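Local coordinates for endosialidase (Enterobacteria phage phi92, PDB 4HIZ), which hydrolyses sialic acid polymers from within the chain, probably cleaving both alpha-2,8 and alpha-2,9 linkages of capsular polysialic acid during phage infection, at residues Val161-Tyr166 with Lys173-Trp178; Glu275-Ala280 with Ser332-Arg337; Asn169-Lys174 with Val279-Asn284. All blocks are in the same frame, centred on the assembly; numbering follows the deposited sequence.

Contact 1: Val161-Tyr166 with Lys173-Trp178. With FRU (beta-D-fructofuranose), chain G.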
ATOM      1  N   VAL A 161      29.123   7.146  11.873  1.00 12.72           N
ATOM      2  CA  VAL A 161      29.651   8.494  11.947  1.00 12.84           C
ATOM      3  C   VAL A 161      28.556   9.383  11.369  1.00 12.57           C
ATOM      4  O   VAL A 161      28.328   9.402  10.149  1.00 12.72           O
ATOM      5  CB  VAL A 161      30.967   8.697  11.158  1.00 13.39           C
ATOM      6  CG1 VAL A 161      31.453  10.168  11.299  1.00 12.36           C
ATOM      7  CG2 VAL A 161      32.033   7.734  11.682  1.00 14.39           C
ATOM      8  N   ILE A 162      27.862  10.071  12.270  1.00 12.27           N
ATOM      9  CA  ILE A 162      26.772  10.946  11.889  1.00 11.93           C
ATOM     10  C   ILE A 162      27.335  12.343  11.742  1.00 11.75           C
ATOM     11  O   ILE A 162      27.837  12.958  12.702  1.00 12.94           O
ATOM     12  CB  ILE A 162      25.644  10.936  12.927  1.00 12.31           C
ATOM     13  CG1 ILE A 162      25.044   9.524  13.035  1.00 13.20           C
ATOM     14  CG2 ILE A 162      24.595  11.974  12.552  1.00 13.41           C
ATOM     15  CD1 ILE A 162      24.474   8.946  11.688  1.00 12.70           C
ATOM     16  N   GLU A 163      27.318  12.817  10.511  1.00 10.87           N
ATOM     17  CA  GLU A 163      27.900  14.102  10.159  1.00 12.01           C
ATOM     18  C   GLU A 163      26.861  15.201  10.246  1.00 13.36           C
ATOM     19  O   GLU A 163      25.683  14.978   9.949  1.00 13.28           O
ATOM     20  CB  GLU A 163      28.397  14.025   8.715  1.00 13.04           C
ATOM     21  CG  GLU A 163      29.605  13.075   8.535  1.00 13.79           C
ATOM     22  CD  GLU A 163      30.079  12.988   7.108  1.00 14.79           C
ATOM     23  OE1 GLU A 163      29.305  13.373   6.175  1.00 15.45           O
ATOM     24  OE2 GLU A 163      31.215  12.495   6.906  1.00 15.63           O
ATOM     25  N   THR A 164      27.309  16.412  10.580  1.00 12.37           N
ATOM     26  CA  THR A 164      26.454  17.591  10.513  1.00 13.31           C
ATOM     27  C   THR A 164      26.997  18.451   9.377  1.00 13.56           C
ATOM     28  O   THR A 164      28.182  18.846   9.408  1.00 13.84           O
ATOM     29  CB  THR A 164      26.498  18.381  11.836  1.00 14.67           C
ATOM     30  OG1 THR A 164      25.906  17.615  12.876  1.00 14.47           O
ATOM     31  CG2 THR A 164      25.731  19.691  11.728  1.00 15.87           C
ATOM     32  N   ARG A 165      26.176  18.724   8.361  1.00 12.72           N
ATOM     33  CA  ARG A 165      26.657  19.443   7.168  1.00 12.97           C
ATOM     34  C   ARG A 165      25.790  20.666   6.920  1.00 13.47           C
ATOM     35  O   ARG A 165      24.593  20.686   7.251  1.00 13.84           O
ATOM     36  CB  ARG A 165      26.635  18.521   5.922  1.00 13.15           C
ATOM     37  CG  ARG A 165      27.352  17.144   6.219  1.00 13.78           C
ATOM     38  CD  ARG A 165      27.682  16.329   4.934  1.00 15.40           C
ATOM     39  NE  ARG A 165      28.704  17.008   4.129  1.00 16.37           N
ATOM     40  CZ  ARG A 165      29.956  16.565   3.963  1.00 16.56           C
ATOM     41  NH1 ARG A 165      30.812  17.269   3.215  1.00 16.58           N
ATOM     42  NH2 ARG A 165      30.347  15.404   4.504  1.00 16.40           N
ATOM     43  N   TYR A 166      26.383  21.685   6.299  1.00 13.33           N
ATOM     44  CA  TYR A 166      25.640  22.902   6.001  1.00 13.99           C
ATOM     45  C   TYR A 166      24.675  22.705   4.837  1.00 14.61           C
ATOM     46  O   TYR A 166      25.020  22.146   3.797  1.00 15.66           O
ATOM     47  CB  TYR A 166      26.639  24.038   5.678  1.00 15.30           C
ATOM     48  CG  TYR A 166      27.373  24.543   6.900  1.00 18.71           C
ATOM     49  CD1 TYR A 166      26.728  25.373   7.808  1.00 20.98           C
ATOM     50  CD2 TYR A 166      28.716  24.224   7.127  1.00 19.39           C
ATOM     51  CE1 TYR A 166      27.380  25.854   8.929  1.00 22.52           C
ATOM     52  CE2 TYR A 166      29.391  24.719   8.256  1.00 20.86           C
ATOM     53  CZ  TYR A 166      28.699  25.520   9.143  1.00 23.17           C
ATOM     54  OH  TYR A 166      29.302  26.036  10.259  1.00 25.75           O
ATOM     55  N   LYS A 173      30.381  20.490   8.945  1.00 13.13           N
ATOM     56  CA  LYS A 173      30.558  21.332  10.131  1.00 14.19           C
ATOM     57  C   LYS A 173      31.219  20.568  11.273  1.00 15.29           C
ATOM     58  O   LYS A 173      32.181  21.065  11.866  1.00 17.44           O
ATOM     59  CB  LYS A 173      29.233  21.918  10.597  1.00 16.33           C
ATOM     60  CG  LYS A 173      29.334  22.782  11.856  1.00 19.65           C
ATOM     61  CD  LYS A 173      27.976  23.387  12.182  1.00 24.03           C
ATOM     62  CE  LYS A 173      28.055  24.415  13.303  1.00 31.32           C
ATOM     63  NZ  LYS A 173      28.131  23.747  14.616  1.00 36.94           N
ATOM     64  N   LYS A 174      30.712  19.380  11.597  1.00 15.51           N
ATOM     65  CA  LYS A 174      31.366  18.536  12.589  1.00 16.76           C
ATOM     66  C   LYS A 174      30.880  17.119  12.361  1.00 14.95           C
ATOM     67  O   LYS A 174      29.946  16.893  11.596  1.00 15.65           O
ATOM     68  CB  LYS A 174      31.001  18.970  14.011  1.00 20.59           C
ATOM     69  CG  LYS A 174      29.503  18.826  14.311  1.00 24.27           C
ATOM     70  CD  LYS A 174      29.122  19.506  15.638  1.00 30.66           C
ATOM     71  CE  LYS A 174      29.532  18.689  16.840  1.00 37.07           C
ATOM     72  NZ  LYS A 174      29.616  19.547  18.090  1.00 41.92           N
ATOM     73  N   ALA A 175      31.509  16.157  13.021  1.00 13.80           N
ATOM     74  CA  ALA A 175      31.083  14.769  12.892  1.00 13.82           C
ATOM     75  C   ALA A 175      31.074  14.127  14.259  1.00 14.10           C
ATOM     76  O   ALA A 175      31.920  14.457  15.126  1.00 15.67           O
ATOM     77  CB  ALA A 175      32.020  14.004  11.942  1.00 14.78           C
ATOM     78  N   GLU A 176      30.130  13.207  14.455  1.00 14.02           N
ATOM     79  CA  GLU A 176      29.974  12.555  15.755  1.00 14.06           C
ATOM     80  C   GLU A 176      29.954  11.074  15.561  1.00 13.83           C
ATOM     81  O   GLU A 176      29.367  10.588  14.590  1.00 14.23           O
ATOM     82  CB  GLU A 176      28.676  12.987  16.450  1.00 14.85           C
ATOM     83  CG  GLU A 176      28.682  14.475  16.851  1.00 15.78           C
ATOM     84  CD  GLU A 176      27.275  15.025  17.136  1.00 16.55           C
ATOM     85  OE1 GLU A 176      26.274  14.573  16.516  1.00 17.21           O
ATOM     86  OE2 GLU A 176      27.188  15.930  17.998  1.00 17.57           O
ATOM     87  N   LEU A 177      30.567  10.345  16.490  1.00 12.90           N
ATOM     88  CA  LEU A 177      30.420   8.896  16.506  1.00 12.42           C
ATOM     89  C   LEU A 177      29.157   8.616  17.328  1.00 12.92           C
ATOM     90  O   LEU A 177      29.089   9.018  18.482  1.00 14.66           O
ATOM     91  CB  LEU A 177      31.690   8.246  17.116  1.00 13.57           C
ATOM     92  CG  LEU A 177      31.634   6.701  17.060  1.00 14.62           C
ATOM     93  CD1 LEU A 177      31.767   6.177  15.613  1.00 15.20           C
ATOM     94  CD2 LEU A 177      32.730   6.114  17.984  1.00 15.02           C
ATOM     95  N   TRP A 178      28.130   7.984  16.722  1.00 12.32           N
ATOM     96  CA  TRP A 178      26.914   7.612  17.449  1.00 11.83           C
ATOM     97  C   TRP A 178      26.936   6.116  17.658  1.00 12.79           C
ATOM     98  O   TRP A 178      27.313   5.361  16.739  1.00 12.74           O
ATOM     99  CB  TRP A 178      25.652   7.954  16.629  1.00 12.64           C
ATOM    100  CG  TRP A 178      25.271   9.423  16.532  1.00 13.99           C
ATOM    101  CD1 TRP A 178      26.092  10.524  16.583  1.00 15.26           C
ATOM    102  CD2 TRP A 178      23.937   9.921  16.325  1.00 14.00           C
ATOM    103  NE1 TRP A 178      25.335  11.683  16.436  1.00 15.03           N
ATOM    104  CE2 TRP A 178      24.014  11.338  16.274  1.00 15.05           C
ATOM    105  CE3 TRP A 178      22.691   9.305  16.203  1.00 13.29           C
ATOM    106  CZ2 TRP A 178      22.885  12.147  16.087  1.00 15.72           C
ATOM    107  CZ3 TRP A 178      21.561  10.107  16.029  1.00 13.97           C
ATOM    108  CH2 TRP A 178      21.664  11.507  15.946  1.00 14.89           C
TER
HETATM  109  C1  FRU G   2      23.612  19.937  19.197  1.00 26.37           C
HETATM  110  C2  FRU G   2      23.714  18.479  19.152  1.00 25.72           C
HETATM  111  C3  FRU G   2      24.266  17.737  18.052  1.00 23.48           C
HETATM  112  C4  FRU G   2      23.954  16.330  18.385  1.00 22.89           C
HETATM  113  C5  FRU G   2      22.664  16.480  19.137  1.00 25.79           C
HETATM  114  C6  FRU G   2      22.255  15.293  19.998  1.00 29.53           C
HETATM  115  O1  FRU G   2      22.434  20.129  18.438  1.00 27.89           O
HETATM  116  O2  FRU G   2      24.936  18.364  19.998  1.00 27.09           O
HETATM  117  O3  FRU G   2      25.631  18.023  17.659  1.00 22.18           O
HETATM  118  O4  FRU G   2      23.804  15.544  17.160  1.00 20.71           O
HETATM  119  O5  FRU G   2      22.808  17.670  19.948  1.00 26.28           O
HETATM  120  O6  FRU G   2      23.096  15.210  21.105  1.00 33.78           O
HETATM  121  O   HOH W   1      26.932  15.239  13.889  1.00 17.72           O
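I162 lies under the indole of W178, its CG1 resting over one face of the five-membered ring in a CH-pi contact, 3.6 Å from the ring centroid and 16° off the normal. CB and CG2 complete the bump, CG2 reaching toward CE2 and CZ2, so the side chain spreads beneath the five-membered ring and its fused edge and crosses it at about a right angle. With CG beside the backbone N (chi1 -74°), the indole folds back over the neighbouring strand, and its NE1 points almost straight at E176 OE1 (3.0 Å), meeting the carboxylate from above its plane. Both oxygens of E176 accept from the bound fructose, OE1 from O4 and OE2 from O3 at 2.6 Å; Y146 OH and D138 OD2 are also hydrogen-bonded to the sugar. Residues 161-166 and 173-178 are the two arms of an antiparallel beta hairpin in the catalytic beta-propeller domain. I162 with E176 and T164 with K174 form its hydrogen-bonded pairs, and their side chains lie on the face of the sheet that carries the glycan. A water sits between the strands' side chains, donating to I162 O and E176 OE1 and accepting from T164 OG1. On the reverse face V161 CG1 meets the small A175 CB at 3.9 Å; E163 bonds to T292 and H147 and takes a salt bridge from R165 NH2 at OE1 (2.8 Å), while R165 NE is held by M170 O. Toward the turn the strand swells into a classic beta bulge, K173 and K174 both facing T164; T164 O takes K173 N at 2.8 Å and, weakly, K174 N. The extended methylenes of K173 run obliquely across the Y166 phenol, with CD 3.5 Å from OH.

Contact 2: Glu275-Ala280 with Ser332-Arg337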
ATOM      1  N   GLU A 275      31.791  13.741  19.902  1.00 15.99           N
ATOM      2  CA  GLU A 275      32.352  14.577  18.845  1.00 16.82           C
ATOM      3  C   GLU A 275      33.724  14.039  18.433  1.00 16.24           C
ATOM      4  O   GLU A 275      34.530  13.629  19.306  1.00 14.83           O
ATOM      5  CB  GLU A 275      32.475  16.030  19.313  1.00 19.40           C
ATOM      6  CG  GLU A 275      32.861  16.979  18.204  1.00 24.89           C
ATOM      7  CD  GLU A 275      32.748  18.431  18.626  1.00 33.99           C
ATOM      8  OE1 GLU A 275      32.526  18.692  19.828  1.00 43.55           O
ATOM      9  OE2 GLU A 275      32.873  19.314  17.757  1.00 32.13           O
ATOM     10  N   LEU A 276      33.986  14.019  17.118  1.00 15.86           N
ATOM     11  CA  LEU A 276      35.288  13.567  16.609  1.00 15.61           C
ATOM     12  C   LEU A 276      36.146  14.800  16.319  1.00 15.75           C
ATOM     13  O   LEU A 276      35.897  15.530  15.365  1.00 15.87           O
ATOM     14  CB  LEU A 276      35.096  12.734  15.328  1.00 16.65           C
ATOM     15  CG  LEU A 276      34.240  11.456  15.511  1.00 17.79           C
ATOM     16  CD1 LEU A 276      34.071  10.670  14.192  1.00 19.23           C
ATOM     17  CD2 LEU A 276      34.855  10.528  16.593  1.00 18.58           C
ATOM     18  N   PRO A 277      37.176  15.047  17.152  1.00 17.49           N
ATOM     19  CA  PRO A 277      37.911  16.302  16.945  1.00 18.27           C
ATOM     20  C   PRO A 277      38.535  16.428  15.577  1.00 18.21           C
ATOM     21  O   PRO A 277      39.138  15.481  15.082  1.00 18.95           O
ATOM     22  CB  PRO A 277      39.011  16.231  18.004  1.00 20.29           C
ATOM     23  CG  PRO A 277      38.445  15.404  19.096  1.00 20.57           C
ATOM     24  CD  PRO A 277      37.590  14.345  18.382  1.00 19.95           C
ATOM     25  N   ASP A 278      38.360  17.609  14.981  1.00 18.50           N
ATOM     26  CA  ASP A 278      38.952  17.985  13.684  1.00 20.35           C
ATOM     27  C   ASP A 278      38.399  17.232  12.477  1.00 18.06           C
ATOM     28  O   ASP A 278      38.961  17.337  11.383  1.00 17.16           O
ATOM     29  CB  ASP A 278      40.486  17.883  13.697  1.00 25.12           C
ATOM     30  CG  ASP A 278      41.145  18.959  14.554  1.00 32.47           C
ATOM     31  OD1 ASP A 278      40.618  20.097  14.644  1.00 34.51           O
ATOM     32  OD2 ASP A 278      42.209  18.654  15.132  1.00 36.31           O
ATOM     33  N   VAL A 279      37.303  16.483  12.650  1.00 17.13           N
ATOM     34  CA  VAL A 279      36.677  15.850  11.492  1.00 15.59           C
ATOM     35  C   VAL A 279      35.638  16.834  10.968  1.00 15.42           C
ATOM     36  O   VAL A 279      34.512  16.873  11.443  1.00 16.82           O
ATOM     37  CB  VAL A 279      36.076  14.502  11.866  1.00 15.73           C
ATOM     38  CG1 VAL A 279      35.421  13.857  10.614  1.00 14.87           C
ATOM     39  CG2 VAL A 279      37.195  13.619  12.437  1.00 16.18           C
ATOM     40  N   ALA A 280      36.066  17.681  10.033  1.00 15.28           N
ATOM     41  CA  ALA A 280      35.274  18.841   9.606  1.00 15.64           C
ATOM     42  C   ALA A 280      35.955  19.461   8.402  1.00 15.92           C
ATOM     43  O   ALA A 280      37.130  19.196   8.146  1.00 15.99           O
ATOM     44  CB  ALA A 280      35.189  19.888  10.728  1.00 16.80           C
ATOM     45  N   SER A 332      36.368   8.939  21.201  1.00 17.26           N
ATOM     46  CA  SER A 332      36.890  10.112  20.503  1.00 18.29           C
ATOM     47  C   SER A 332      38.331   9.942  19.994  1.00 18.85           C
ATOM     48  O   SER A 332      38.861  10.852  19.346  1.00 19.99           O
ATOM     49  CB  SER A 332      36.825  11.349  21.408  1.00 18.90           C
ATOM     50  OG  SER A 332      37.826  11.268  22.421  1.00 20.73           O
ATOM     51  N   SER A 333      38.957   8.804  20.287  1.00 18.74           N
ATOM     52  CA  SER A 333      40.376   8.594  19.986  1.00 21.38           C
ATOM     53  C   SER A 333      40.630   7.812  18.692  1.00 20.42           C
ATOM     54  O   SER A 333      40.290   6.627  18.596  1.00 20.85           O
ATOM     55  CB  SER A 333      41.011   7.829  21.134  1.00 24.61           C
ATOM     56  OG  SER A 333      42.409   7.705  20.909  1.00 28.58           O
ATOM     57  N   PHE A 334      41.225   8.464  17.706  1.00 19.06           N
ATOM     58  CA  PHE A 334      41.531   7.801  16.448  1.00 17.16           C
ATOM     59  C   PHE A 334      42.758   8.407  15.835  1.00 17.73           C
ATOM     60  O   PHE A 334      43.191   9.512  16.221  1.00 19.02           O
ATOM     61  CB  PHE A 334      40.334   7.921  15.435  1.00 16.50           C
ATOM     62  CG  PHE A 334      39.952   9.338  15.153  1.00 18.61           C
ATOM     63  CD1 PHE A 334      39.050  10.005  15.968  1.00 20.00           C
ATOM     64  CD2 PHE A 334      40.566  10.042  14.110  1.00 20.29           C
ATOM     65  CE1 PHE A 334      38.736  11.339  15.735  1.00 21.59           C
ATOM     66  CE2 PHE A 334      40.235  11.376  13.852  1.00 21.96           C
ATOM     67  CZ  PHE A 334      39.328  12.026  14.664  1.00 22.43           C
ATOM     68  N   THR A 335      43.349   7.685  14.899  1.00 16.95           N
ATOM     69  CA  THR A 335      44.491   8.254  14.165  0.51 16.95           C
ATOM     70  C   THR A 335      44.226   8.167  12.684  1.00 16.92           C
ATOM     71  O   THR A 335      43.576   7.247  12.201  1.00 18.29           O
ATOM     72  CB  THR A 335      45.819   7.522  14.428  0.51 17.34           C
ATOM     73  OG1 THR A 335      45.614   6.113  14.253  0.51 17.75           O
ATOM     74  CG2 THR A 335      46.350   7.824  15.827  0.51 17.41           C
ATOM     75  N   ARG A 336      44.729   9.159  11.950  1.00 16.20           N
ATOM     76  CA  ARG A 336      44.580   9.190  10.500  1.00 16.03           C
ATOM     77  C   ARG A 336      45.736   8.421   9.878  1.00 16.11           C
ATOM     78  O   ARG A 336      46.928   8.695  10.182  1.00 17.74           O
ATOM     79  CB  ARG A 336      44.603  10.629   9.998  1.00 16.22           C
ATOM     80  CG  ARG A 336      43.512  11.516  10.580  1.00 17.29           C
ATOM     81  CD  ARG A 336      43.491  12.861   9.846  1.00 19.93           C
ATOM     82  NE  ARG A 336      42.564  13.784  10.494  1.00 19.96           N
ATOM     83  CZ  ARG A 336      41.886  14.721   9.855  1.00 18.68           C
ATOM     84  NH1 ARG A 336      42.047  14.868   8.545  1.00 17.75           N
ATOM     85  NH2 ARG A 336      41.076  15.528  10.537  1.00 18.29           N
ATOM     86  N   ARG A 337      45.413   7.463   9.023  1.00 14.97           N
ATOM     87  CA  ARG A 337      46.423   6.696   8.297  1.00 15.42           C
ATOM     88  C   ARG A 337      46.140   6.800   6.814  1.00 15.99           C
ATOM     89  O   ARG A 337      45.079   6.342   6.354  1.00 16.28           O
ATOM     90  CB  ARG A 337      46.405   5.242   8.771  1.00 16.67           C
ATOM     91  CG  ARG A 337      46.839   5.128  10.268  1.00 18.71           C
ATOM     92  CD  ARG A 337      46.666   3.752  10.839  1.00 20.57           C
ATOM     93  NE  ARG A 337      47.115   3.761  12.242  1.00 22.93           N
ATOM     94  CZ  ARG A 337      47.256   2.688  12.995  1.00 23.34           C
ATOM     95  NH1 ARG A 337      47.007   1.496  12.495  1.00 21.36           N
ATOM     96  NH2 ARG A 337      47.690   2.817  14.247  1.00 25.96           N
TER
HETATM   97  O   HOH W   2      41.158  14.766  13.369  1.00 38.78           O
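The ring of F334 has P277 O at its edge, near the ring plane and 3.5 Å from CZ, while L276 CB and V279 CG2 approach obliquely. The guanidinium of R336 likewise works through its edge, where D278 O and a water both lie near its plane. These two flat groups approach a type II beta turn, L276 to V279, closed by a backbone bond from V279 N to L276 O. The turn follows strand 272-275 of one propeller sheet, and the facing segment runs into edge strand 335-338 of another, so the contact joins two sheets of the catalytic beta-propeller. F334 holds CG in the crowded position between backbone N and carbonyl carbon (chi1 57°), which sends the ring across to the turn. There V279 CG2 sits 3.5 Å from CZ and L276 CB 3.9 Å from CE1, with P277 CD more distant at the same corner; F324 of the neighbouring strand also meets the ring. Nearer the surface, P277 CD packs against S332 O, and S332 CB approaches E275 O. R336 stretches out straight from CG to NE, carrying its guanidinium past the phenyl to the D278 end of the turn. NH2 donates to L287 O, beyond the two segments, and lies 2.9 Å from D278 O. The carboxylate of D278 stays farther off, so the backbone carbonyl of this residue lies nearest the arginine. The water joins the two sides, accepting from R336 NH2 at 2.9 Å and donating to P277 O at 2.7 Å.

Contact 3: Asn169-Lys174 with Val279-Asn284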
ATOM      1  N   ASN A 169      26.144  24.708   1.398  1.00 16.56           N
ATOM      2  CA  ASN A 169      27.244  24.283   0.560  1.00 16.83           C
ATOM      3  C   ASN A 169      27.752  22.883   0.835  1.00 16.17           C
ATOM      4  O   ASN A 169      28.804  22.498   0.324  1.00 17.22           O
ATOM      5  CB  ASN A 169      28.405  25.282   0.708  1.00 18.96           C
ATOM      6  CG  ASN A 169      28.905  25.384   2.143  1.00 20.82           C
ATOM      7  OD1 ASN A 169      28.668  24.496   2.967  1.00 20.86           O
ATOM      8  ND2 ASN A 169      29.577  26.483   2.456  1.00 21.27           N
ATOM      9  N   MET A 170      27.011  22.140   1.665  1.00 16.16           N
ATOM     10  CA  MET A 170      27.334  20.761   1.982  1.00 15.85           C
ATOM     11  C   MET A 170      28.644  20.563   2.715  1.00 15.91           C
ATOM     12  O   MET A 170      29.070  19.419   2.872  1.00 17.01           O
ATOM     13  CB  MET A 170      27.314  19.891   0.720  1.00 18.64           C
ATOM     14  CG  MET A 170      25.916  19.288   0.411  1.00 19.50           C
ATOM     15  SD  MET A 170      25.421  18.135   1.738  1.00 20.04           S
ATOM     16  CE  MET A 170      26.431  16.707   1.371  1.00 21.71           C
ATOM     17  N   ARG A 171      29.286  21.641   3.176  1.00 15.20           N
ATOM     18  CA  ARG A 171      30.521  21.416   3.927  1.00 14.84           C
ATOM     19  C   ARG A 171      30.265  20.740   5.263  1.00 14.27           C
ATOM     20  O   ARG A 171      29.220  20.928   5.895  1.00 14.32           O
ATOM     21  CB  ARG A 171      31.313  22.730   4.118  1.00 16.22           C
ATOM     22  CG  ARG A 171      31.863  23.195   2.800  1.00 18.85           C
ATOM     23  CD  ARG A 171      32.628  24.496   2.921  1.00 20.85           C
ATOM     24  NE  ARG A 171      33.012  24.966   1.599  1.00 23.90           N
ATOM     25  CZ  ARG A 171      33.493  26.186   1.393  1.00 26.80           C
ATOM     26  NH1 ARG A 171      33.572  27.018   2.412  1.00 27.80           N
ATOM     27  NH2 ARG A 171      33.839  26.590   0.177  1.00 29.44           N
ATOM     28  N   LEU A 172      31.261  19.989   5.706  1.00 14.35           N
ATOM     29  CA  LEU A 172      31.138  19.248   6.954  1.00 14.36           C
ATOM     30  C   LEU A 172      31.403  20.197   8.140  1.00 14.20           C
ATOM     31  O   LEU A 172      32.540  20.710   8.296  1.00 16.33           O
ATOM     32  CB  LEU A 172      32.146  18.094   6.948  1.00 14.23           C
ATOM     33  CG  LEU A 172      32.143  17.201   8.201  1.00 15.12           C
ATOM     34  CD1 LEU A 172      30.755  16.579   8.433  1.00 15.70           C
ATOM     35  CD2 LEU A 172      33.193  16.112   8.060  1.00 15.88           C
ATOM     36  N   LYS A 173      30.381  20.490   8.945  1.00 13.13           N
ATOM     37  CA  LYS A 173      30.558  21.332  10.131  1.00 14.19           C
ATOM     38  C   LYS A 173      31.219  20.568  11.273  1.00 15.29           C
ATOM     39  O   LYS A 173      32.181  21.065  11.866  1.00 17.44           O
ATOM     40  CB  LYS A 173      29.233  21.918  10.597  1.00 16.33           C
ATOM     41  CG  LYS A 173      29.334  22.782  11.856  1.00 19.65           C
ATOM     42  CD  LYS A 173      27.976  23.387  12.182  1.00 24.03           C
ATOM     43  CE  LYS A 173      28.055  24.415  13.303  1.00 31.32           C
ATOM     44  NZ  LYS A 173      28.131  23.747  14.616  1.00 36.94           N
ATOM     45  N   LYS A 174      30.712  19.380  11.597  1.00 15.51           N
ATOM     46  CA  LYS A 174      31.366  18.536  12.589  1.00 16.76           C
ATOM     47  C   LYS A 174      30.880  17.119  12.361  1.00 14.95           C
ATOM     48  O   LYS A 174      29.946  16.893  11.596  1.00 15.65           O
ATOM     49  CB  LYS A 174      31.001  18.970  14.011  1.00 20.59           C
ATOM     50  CG  LYS A 174      29.503  18.826  14.311  1.00 24.27           C
ATOM     51  CD  LYS A 174      29.122  19.506  15.638  1.00 30.66           C
ATOM     52  CE  LYS A 174      29.532  18.689  16.840  1.00 37.07           C
ATOM     53  NZ  LYS A 174      29.616  19.547  18.090  1.00 41.92           N
ATOM     54  N   VAL A 279      37.303  16.483  12.650  1.00 17.13           N
ATOM     55  CA  VAL A 279      36.677  15.850  11.492  1.00 15.59           C
ATOM     56  C   VAL A 279      35.638  16.834  10.968  1.00 15.42           C
ATOM     57  O   VAL A 279      34.512  16.873  11.443  1.00 16.82           O
ATOM     58  CB  VAL A 279      36.076  14.502  11.866  1.00 15.73           C
ATOM     59  CG1 VAL A 279      35.421  13.857  10.614  1.00 14.87           C
ATOM     60  CG2 VAL A 279      37.195  13.619  12.437  1.00 16.18           C
ATOM     61  N   ALA A 280      36.066  17.681  10.033  1.00 15.28           N
ATOM     62  CA  ALA A 280      35.274  18.841   9.606  1.00 15.64           C
ATOM     63  C   ALA A 280      35.955  19.461   8.402  1.00 15.92           C
ATOM     64  O   ALA A 280      37.130  19.196   8.146  1.00 15.99           O
ATOM     65  CB  ALA A 280      35.189  19.888  10.728  1.00 16.80           C
ATOM     66  N   TYR A 281      35.211  20.263   7.650  1.00 15.65           N
ATOM     67  CA  TYR A 281      35.834  21.094   6.623  1.00 16.33           C
ATOM     68  C   TYR A 281      36.915  21.970   7.262  1.00 17.24           C
ATOM     69  O   TYR A 281      36.735  22.469   8.372  1.00 18.34           O
ATOM     70  CB  TYR A 281      34.789  21.998   6.005  1.00 16.39           C
ATOM     71  CG  TYR A 281      35.361  22.848   4.896  1.00 17.20           C
ATOM     72  CD1 TYR A 281      35.478  22.329   3.619  1.00 17.48           C
ATOM     73  CD2 TYR A 281      35.801  24.152   5.137  1.00 18.58           C
ATOM     74  CE1 TYR A 281      35.993  23.097   2.570  1.00 18.89           C
ATOM     75  CE2 TYR A 281      36.322  24.920   4.105  1.00 19.37           C
ATOM     76  CZ  TYR A 281      36.412  24.381   2.831  1.00 20.35           C
ATOM     77  OH  TYR A 281      36.918  25.132   1.794  1.00 23.29           O
ATOM     78  N   SER A 282      38.011  22.153   6.526  1.00 16.17           N
ATOM     79  CA  SER A 282      39.082  23.067   6.949  1.00 17.69           C
ATOM     80  C   SER A 282      39.832  23.494   5.689  1.00 19.13           C
ATOM     81  O   SER A 282      39.909  22.741   4.714  1.00 18.99           O
ATOM     82  CB  SER A 282      40.018  22.344   7.913  1.00 17.96           C
ATOM     83  OG  SER A 282      41.115  23.226   8.227  1.00 18.81           O
ATOM     84  N   THR A 283      40.390  24.705   5.679  1.00 20.71           N
ATOM     85  CA  THR A 283      41.270  25.069   4.581  1.00 21.82           C
ATOM     86  C   THR A 283      42.684  24.502   4.764  1.00 20.02           C
ATOM     87  O   THR A 283      43.519  24.606   3.864  1.00 20.36           O
ATOM     88  CB  THR A 283      41.317  26.589   4.364  1.00 25.62           C
ATOM     89  OG1 THR A 283      41.636  27.218   5.602  1.00 27.60           O
ATOM     90  CG2 THR A 283      39.942  27.077   3.883  1.00 26.64           C
ATOM     91  N   ASN A 284      42.929  23.880   5.921  1.00 18.03           N
ATOM     92  CA  ASN A 284      44.155  23.121   6.173  1.00 17.50           C
ATOM     93  C   ASN A 284      44.017  21.737   5.575  1.00 17.64           C
ATOM     94  O   ASN A 284      43.230  20.940   6.097  1.00 17.56           O
ATOM     95  CB  ASN A 284      44.342  22.988   7.674  1.00 17.43           C
ATOM     96  CG  ASN A 284      45.660  22.318   8.059  1.00 17.85           C
ATOM     97  OD1 ASN A 284      46.245  21.577   7.279  1.00 18.76           O
ATOM     98  ND2 ASN A 284      46.119  22.564   9.291  1.00 18.67           N
TER
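Near the hairpin turn that precedes strand 172-181, R171 and Y281 form an offset stack with an off-centre cation-pi contact at the surface of the catalytic domain. The guanidinium lies flat on the phenol, planes 3° apart, but displaced toward the hydroxyl: CZ is 4.3 Å from the ring centroid, and Y281 OH stands over the centre of the guanidinium. It is CD that covers the middle of the ring, 3.5 Å from the centroid in a CH-pi contact. The side chain, extended from CG to NE, therefore slides along the tyrosine from CB out to the hydroxyl. Y281 has CG anti to the backbone N (chi1 -178°), which carries the ring out alongside the arginine chain. N169 to R171 form an Asx turn, N169 OD1 accepting from R171 N at 2.9 Å. In the beta-propeller this pairing ties the residue just ahead of strand 172-181 to the long loop between strands 272-275 and 291-297, whose residues 279-281 run beside 171-174 in roughly the reverse direction. The backbone tie is Y281 N to L172 O, 2.8 Å and fairly straight at 166°, in the carbonyl plane on a lone pair. Next to it, L172 CD2 lies 3.7 Å from V279 O and, more loosely, meets V279 CG1. A280 CB nestles against the backbone beside the bulge, 3.4 Å from K173 O and slightly farther from L172 O.

How the contacts relate
Contact 1 is the buried member of the set, strand pairing whose one face is turned to bound sugar; contacts 2 and 3 are partly buried and lie farther from the centre of the chain. Strand 172-181 serves contacts 1 and 3, which share K173 and K174, while contacts 2 and 3 share V279 and A280 of the loop after strand 272-275. An antiparallel backbone ladder ending in a bulge, and a glutamate-sugar network, dominate contact 1. Apolar packing round a phenyl and a bridging water mark contact 2, and an arginine-tyrosine stack with one backbone bond marks contact 3. Between contacts 1 and 2, A175 O probably accepts from L276 N, and A175 CB packs on V279 CG1.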